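Local coordinates for pterin-4-alpha-carbinolamine dehydratase MoaB2 (Mycobacterium marinum, PDB 3RFQ), which probably takes part in molybdenum cofactor biosynthesis as a molybdopterin-binding protein of the MogA/MoaB family, at residues 125-138 against 156-169. Numbering follows the deposited sequence.
With NA (sodium ion), chain F.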
loop_
_atom_site.group_PDB
_atom_site.type_symbol
_atom_site.label_atom_id
_atom_site.label_comp_id
_atom_site.label_asym_id
_atom_site.label_seq_id
_atom_site.Cartn_x
_atom_site.Cartn_y
_atom_site.Cartn_z
ATOM N N ALA C 125 2.686 -8.501 5.588
ATOM C CA ALA C 125 2.639 -8.415 4.135
ATOM C C ALA C 125 1.488 -9.268 3.635
ATOM O O ALA C 125 0.793 -8.858 2.726
ATOM C CB ALA C 125 4.005 -8.851 3.482
ATOM N N ILE C 126 1.278 -10.438 4.248
ATOM C CA ILE C 126 0.179 -11.323 3.869
ATOM C C ILE C 126 -1.159 -10.602 4.123
ATOM O O ILE C 126 -2.037 -10.576 3.257
ATOM C CB ILE C 126 0.261 -12.710 4.607
ATOM C CG1 ILE C 126 1.368 -13.580 3.972
ATOM C CG2 ILE C 126 -1.090 -13.452 4.551
ATOM C CD1 ILE C 126 1.939 -14.639 4.899
ATOM N N ARG C 127 -1.286 -9.963 5.287
ATOM C CA ARG C 127 -2.531 -9.272 5.609
ATOM C C ARG C 127 -2.765 -8.072 4.713
ATOM O O ARG C 127 -3.901 -7.882 4.226
ATOM C CB ARG C 127 -2.605 -8.874 7.082
ATOM C CG ARG C 127 -2.861 -10.041 8.061
ATOM C CD ARG C 127 -3.239 -9.520 9.462
ATOM N NE ARG C 127 -2.034 -8.978 10.117
ATOM C CZ ARG C 127 -1.194 -9.705 10.859
ATOM N NH1 ARG C 127 -0.117 -9.133 11.388
ATOM N NH2 ARG C 127 -1.446 -11.003 11.088
ATOM N N ALA C 128 -1.722 -7.255 4.489
ATOM C CA ALA C 128 -1.914 -6.062 3.656
ATOM C C ALA C 128 -2.310 -6.460 2.238
ATOM O O ALA C 128 -3.171 -5.826 1.603
ATOM C CB ALA C 128 -0.662 -5.158 3.632
ATOM N N SER C 129 -1.664 -7.487 1.716
ATOM C CA SER C 129 -2.015 -7.960 0.366
ATOM C C SER C 129 -3.437 -8.535 0.315
ATOM O O SER C 129 -4.218 -8.303 -0.645
ATOM C CB SER C 129 -1.027 -9.041 -0.068
ATOM O OG SER C 129 -1.370 -9.457 -1.339
ATOM N N GLY C 130 -3.775 -9.311 1.335
ATOM C CA GLY C 130 -5.120 -9.868 1.388
ATOM C C GLY C 130 -6.199 -8.794 1.392
ATOM O O GLY C 130 -7.229 -8.888 0.689
ATOM N N LEU C 131 -5.970 -7.775 2.207
ATOM C CA LEU C 131 -6.922 -6.701 2.347
ATOM C C LEU C 131 -7.154 -5.995 1.000
ATOM O O LEU C 131 -8.305 -5.831 0.611
ATOM C CB LEU C 131 -6.431 -5.726 3.406
ATOM C CG LEU C 131 -7.538 -5.073 4.222
ATOM C CD1 LEU C 131 -8.308 -6.149 4.999
ATOM C CD2 LEU C 131 -6.934 -4.075 5.167
ATOM N N SER C 132 -6.097 -5.612 0.272
ATOM C CA SER C 132 -6.318 -4.946 -1.039
ATOM C C SER C 132 -6.926 -5.807 -2.150
ATOM O O SER C 132 -7.594 -5.269 -3.026
ATOM C CB SER C 132 -5.126 -4.128 -1.557
ATOM O OG SER C 132 -3.920 -4.594 -1.039
ATOM N N ALA C 133 -6.725 -7.125 -2.078
ATOM C CA ALA C 133 -7.403 -8.067 -2.955
ATOM C C ALA C 133 -8.822 -8.455 -2.505
ATOM O O ALA C 133 -9.447 -9.281 -3.154
ATOM C CB ALA C 133 -6.526 -9.341 -3.157
ATOM N N GLY C 134 -9.343 -7.847 -1.428
ATOM C CA GLY C 134 -10.685 -8.182 -0.901
ATOM C C GLY C 134 -10.826 -9.591 -0.316
ATOM O O GLY C 134 -11.917 -10.157 -0.289
ATOM N N ILE C 135 -9.716 -10.167 0.123
ATOM C CA ILE C 135 -9.698 -11.483 0.726
ATOM C C ILE C 135 -9.706 -11.256 2.240
ATOM O O ILE C 135 -8.670 -10.981 2.844
ATOM C CB ILE C 135 -8.426 -12.262 0.264
ATOM C CG1 ILE C 135 -8.349 -12.262 -1.274
ATOM C CG2 ILE C 135 -8.430 -13.707 0.827
ATOM C CD1 ILE C 135 -6.969 -12.636 -1.813
ATOM N N ILE C 136 -10.898 -11.284 2.829
ATOM C CA ILE C 136 -11.062 -10.782 4.190
ATOM C C ILE C 136 -10.473 -11.742 5.220
ATOM O O ILE C 136 -9.907 -11.278 6.188
ATOM C CB ILE C 136 -12.513 -10.397 4.547
ATOM C CG1 ILE C 136 -13.150 -9.537 3.455
ATOM C CG2 ILE C 136 -12.574 -9.536 5.852
ATOM C CD1 ILE C 136 -12.398 -8.197 3.148
ATOM N N ASP C 137 -10.581 -13.057 5.005
ATOM C CA ASP C 137 -9.951 -14.013 5.929
ATOM C C ASP C 137 -8.417 -13.867 5.925
ATOM O O ASP C 137 -7.784 -14.008 6.965
ATOM C CB ASP C 137 -10.448 -15.472 5.747
ATOM C CG ASP C 137 -10.006 -16.104 4.429
ATOM O OD1 ASP C 137 -9.839 -15.382 3.430
ATOM O OD2 ASP C 137 -9.857 -17.347 4.376
ATOM N N ALA C 138 -7.842 -13.533 4.777
ATOM C CA ALA C 138 -6.415 -13.198 4.705
ATOM C C ALA C 138 -6.118 -11.839 5.334
ATOM O O ALA C 138 -5.219 -11.721 6.162
ATOM C CB ALA C 138 -5.882 -13.259 3.243
ATOM N N LEU C 156 -1.176 -19.673 7.131
ATOM C CA LEU C 156 -2.133 -18.982 6.240
ATOM C C LEU C 156 -3.600 -19.281 6.595
ATOM O O LEU C 156 -3.918 -20.363 7.120
ATOM C CB LEU C 156 -1.873 -19.382 4.784
ATOM C CG LEU C 156 -0.462 -19.195 4.221
ATOM C CD1 LEU C 156 -0.421 -19.700 2.757
ATOM C CD2 LEU C 156 -0.039 -17.740 4.315
ATOM N N ALA C 157 -4.487 -18.334 6.293
ATOM C CA ALA C 157 -5.921 -18.578 6.395
ATOM C C ALA C 157 -6.380 -19.692 5.446
ATOM O O ALA C 157 -5.661 -20.061 4.498
ATOM C CB ALA C 157 -6.730 -17.283 6.151
ATOM N N GLY C 158 -7.568 -20.232 5.708
ATOM C CA GLY C 158 -8.037 -21.413 4.979
ATOM C C GLY C 158 -8.704 -21.275 3.606
ATOM O O GLY C 158 -8.764 -22.257 2.860
ATOM N N SER C 159 -9.227 -20.101 3.236
ATOM C CA SER C 159 -9.982 -20.028 1.966
ATOM C C SER C 159 -9.001 -20.256 0.783
ATOM O O SER C 159 -7.810 -20.037 0.924
ATOM C CB SER C 159 -10.676 -18.670 1.815
ATOM O OG SER C 159 -9.700 -17.681 1.497
ATOM N N ARG C 160 -9.493 -20.703 -0.363
ATOM C CA ARG C 160 -8.638 -20.847 -1.552
ATOM C C ARG C 160 -7.929 -19.536 -1.971
ATOM O O ARG C 160 -6.769 -19.560 -2.374
ATOM C CB ARG C 160 -9.468 -21.346 -2.738
ATOM C CG ARG C 160 -8.631 -22.083 -3.813
ATOM C CD ARG C 160 -9.455 -23.274 -4.338
ATOM N NE ARG C 160 -8.789 -24.012 -5.410
ATOM C CZ ARG C 160 -8.095 -25.116 -5.192
ATOM N NH1 ARG C 160 -8.026 -25.603 -3.956
ATOM N NH2 ARG C 160 -7.485 -25.738 -6.195
ATOM N N TYR C 161 -8.642 -18.406 -1.899
ATOM C CA TYR C 161 -8.047 -17.132 -2.276
ATOM C C TYR C 161 -6.950 -16.760 -1.298
ATOM O O TYR C 161 -5.909 -16.271 -1.727
ATOM C CB TYR C 161 -9.083 -16.010 -2.368
ATOM C CG TYR C 161 -10.019 -16.053 -3.574
ATOM C CD1 TYR C 161 -9.854 -16.984 -4.604
ATOM C CD2 TYR C 161 -11.034 -15.108 -3.703
ATOM C CE1 TYR C 161 -10.715 -16.985 -5.726
ATOM C CE2 TYR C 161 -11.888 -15.086 -4.808
ATOM C CZ TYR C 161 -11.734 -16.030 -5.810
ATOM O OH TYR C 161 -12.617 -16.003 -6.874
ATOM N N ALA C 162 -7.152 -17.012 0.002
ATOM C CA ALA C 162 -6.068 -16.750 1.011
ATOM C C ALA C 162 -4.814 -17.560 0.721
ATOM O O ALA C 162 -3.699 -17.057 0.794
ATOM C CB ALA C 162 -6.542 -17.010 2.461
ATOM N N VAL C 163 -4.997 -18.831 0.410
ATOM C CA VAL C 163 -3.870 -19.689 0.112
ATOM C C VAL C 163 -3.127 -19.157 -1.117
ATOM O O VAL C 163 -1.899 -19.004 -1.101
ATOM C CB VAL C 163 -4.332 -21.151 -0.167
ATOM C CG1 VAL C 163 -3.176 -21.951 -0.767
ATOM C CG2 VAL C 163 -4.849 -21.787 1.115
ATOM N N ARG C 164 -3.862 -18.847 -2.169
ATOM C CA ARG C 164 -3.178 -18.408 -3.372
ATOM C C ARG C 164 -2.430 -17.077 -3.121
ATOM O O ARG C 164 -1.235 -16.925 -3.469
ATOM C CB ARG C 164 -4.185 -18.233 -4.507
ATOM C CG ARG C 164 -4.749 -19.521 -5.045
ATOM C CD ARG C 164 -5.576 -19.233 -6.290
ATOM N NE ARG C 164 -6.189 -20.441 -6.841
ATOM C CZ ARG C 164 -5.553 -21.383 -7.538
ATOM N NH1 ARG C 164 -4.239 -21.302 -7.764
ATOM N NH2 ARG C 164 -6.235 -22.420 -8.000
ATOM N N ASP C 165 -3.146 -16.107 -2.555
ATOM C CA ASP C 165 -2.575 -14.781 -2.367
ATOM C C ASP C 165 -1.440 -14.791 -1.326
ATOM O O ASP C 165 -0.413 -14.138 -1.540
ATOM C CB ASP C 165 -3.652 -13.752 -2.037
ATOM C CG ASP C 165 -3.122 -12.334 -2.060
ATOM O OD1 ASP C 165 -2.785 -11.823 -3.155
ATOM O OD2 ASP C 165 -3.047 -11.708 -0.981
ATOM N N GLY C 166 -1.620 -15.542 -0.231
ATOM C CA GLY C 166 -0.579 -15.729 0.778
ATOM C C GLY C 166 0.713 -16.247 0.190
ATOM O O GLY C 166 1.783 -15.753 0.518
ATOM N N MET C 167 0.624 -17.244 -0.688
ATOM C CA MET C 167 1.807 -17.844 -1.312
ATOM C C MET C 167 2.495 -16.879 -2.273
ATOM O O MET C 167 3.718 -16.856 -2.332
ATOM C CB MET C 167 1.456 -19.163 -2.038
ATOM C CG MET C 167 1.118 -20.351 -1.116
ATOM S SD MET C 167 2.399 -20.760 0.108
ATOM C CE MET C 167 3.798 -21.166 -0.939
ATOM N N ALA C 168 1.719 -16.091 -3.031
ATOM C CA ALA C 168 2.286 -15.072 -3.931
ATOM C C ALA C 168 3.164 -14.078 -3.141
ATOM O O ALA C 168 4.257 -13.671 -3.578
ATOM C CB ALA C 168 1.159 -14.311 -4.656
ATOM N N THR C 169 2.670 -13.691 -1.974
ATOM C CA THR C 169 3.375 -12.778 -1.079
ATOM C C THR C 169 4.570 -13.452 -0.399
ATOM O O THR C 169 5.632 -12.837 -0.261
ATOM C CB THR C 169 2.368 -12.182 -0.029
ATOM O OG1 THR C 169 1.465 -11.303 -0.716
ATOM C CG2 THR C 169 3.074 -11.418 1.059
HETATM NA NA NA F . -1.291 -9.480 -3.877
HETATM O O HOH W 1 -2.595 -12.585 1.520
HETATM O O HOH W 2 -3.127 -7.662 -3.150
HETATM O O HOH W 3 0.198 -11.238 -3.167
HETATM O O HOH W 4 1.094 -8.136 -3.319
HETATM O O HOH W 5 -2.917 -9.888 -5.485
#
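A sodium site at a subunit interface of this MogA/MoaB-type fold joins S129 of helix 120-132 to D165 of helix 160-180. The local helix axes cross at 127°, 9.1 Å apart at their closest. S129 OG binds the sodium ion at 2.5 Å, and D165 OD1 lies at a longer 2.9 Å from it. S129 and D165 of the second subunit bind the ion too. The D165 carboxylate divides its work. D165 OD1 faces the metal, while D165 OD2 accepts from S129 OG at 2.8 Å, on the syn side. Water 1 also donates to D165 OD2 and ties it to I126 O. With CG anti to the backbone N (chi1 -171°), D165 reaches across to helix 120-132. Beside the site, I135 CD1 packs on D165 CB at 3.5 Å, and I135 CG2 rests against the backbone of A162. On the other flank, T169 CG2 touches A125 CB, and I126 CD1 meets L156 CD2. A second polar point lies at the start of helix 160-180. S159 is the N-cap, and S159 OG accepts from A162 N, a capping bond. S159 N donates to D137 OD2 at 3.0 Å, nearly along the C-O axis, with an N-H...O angle of 147°.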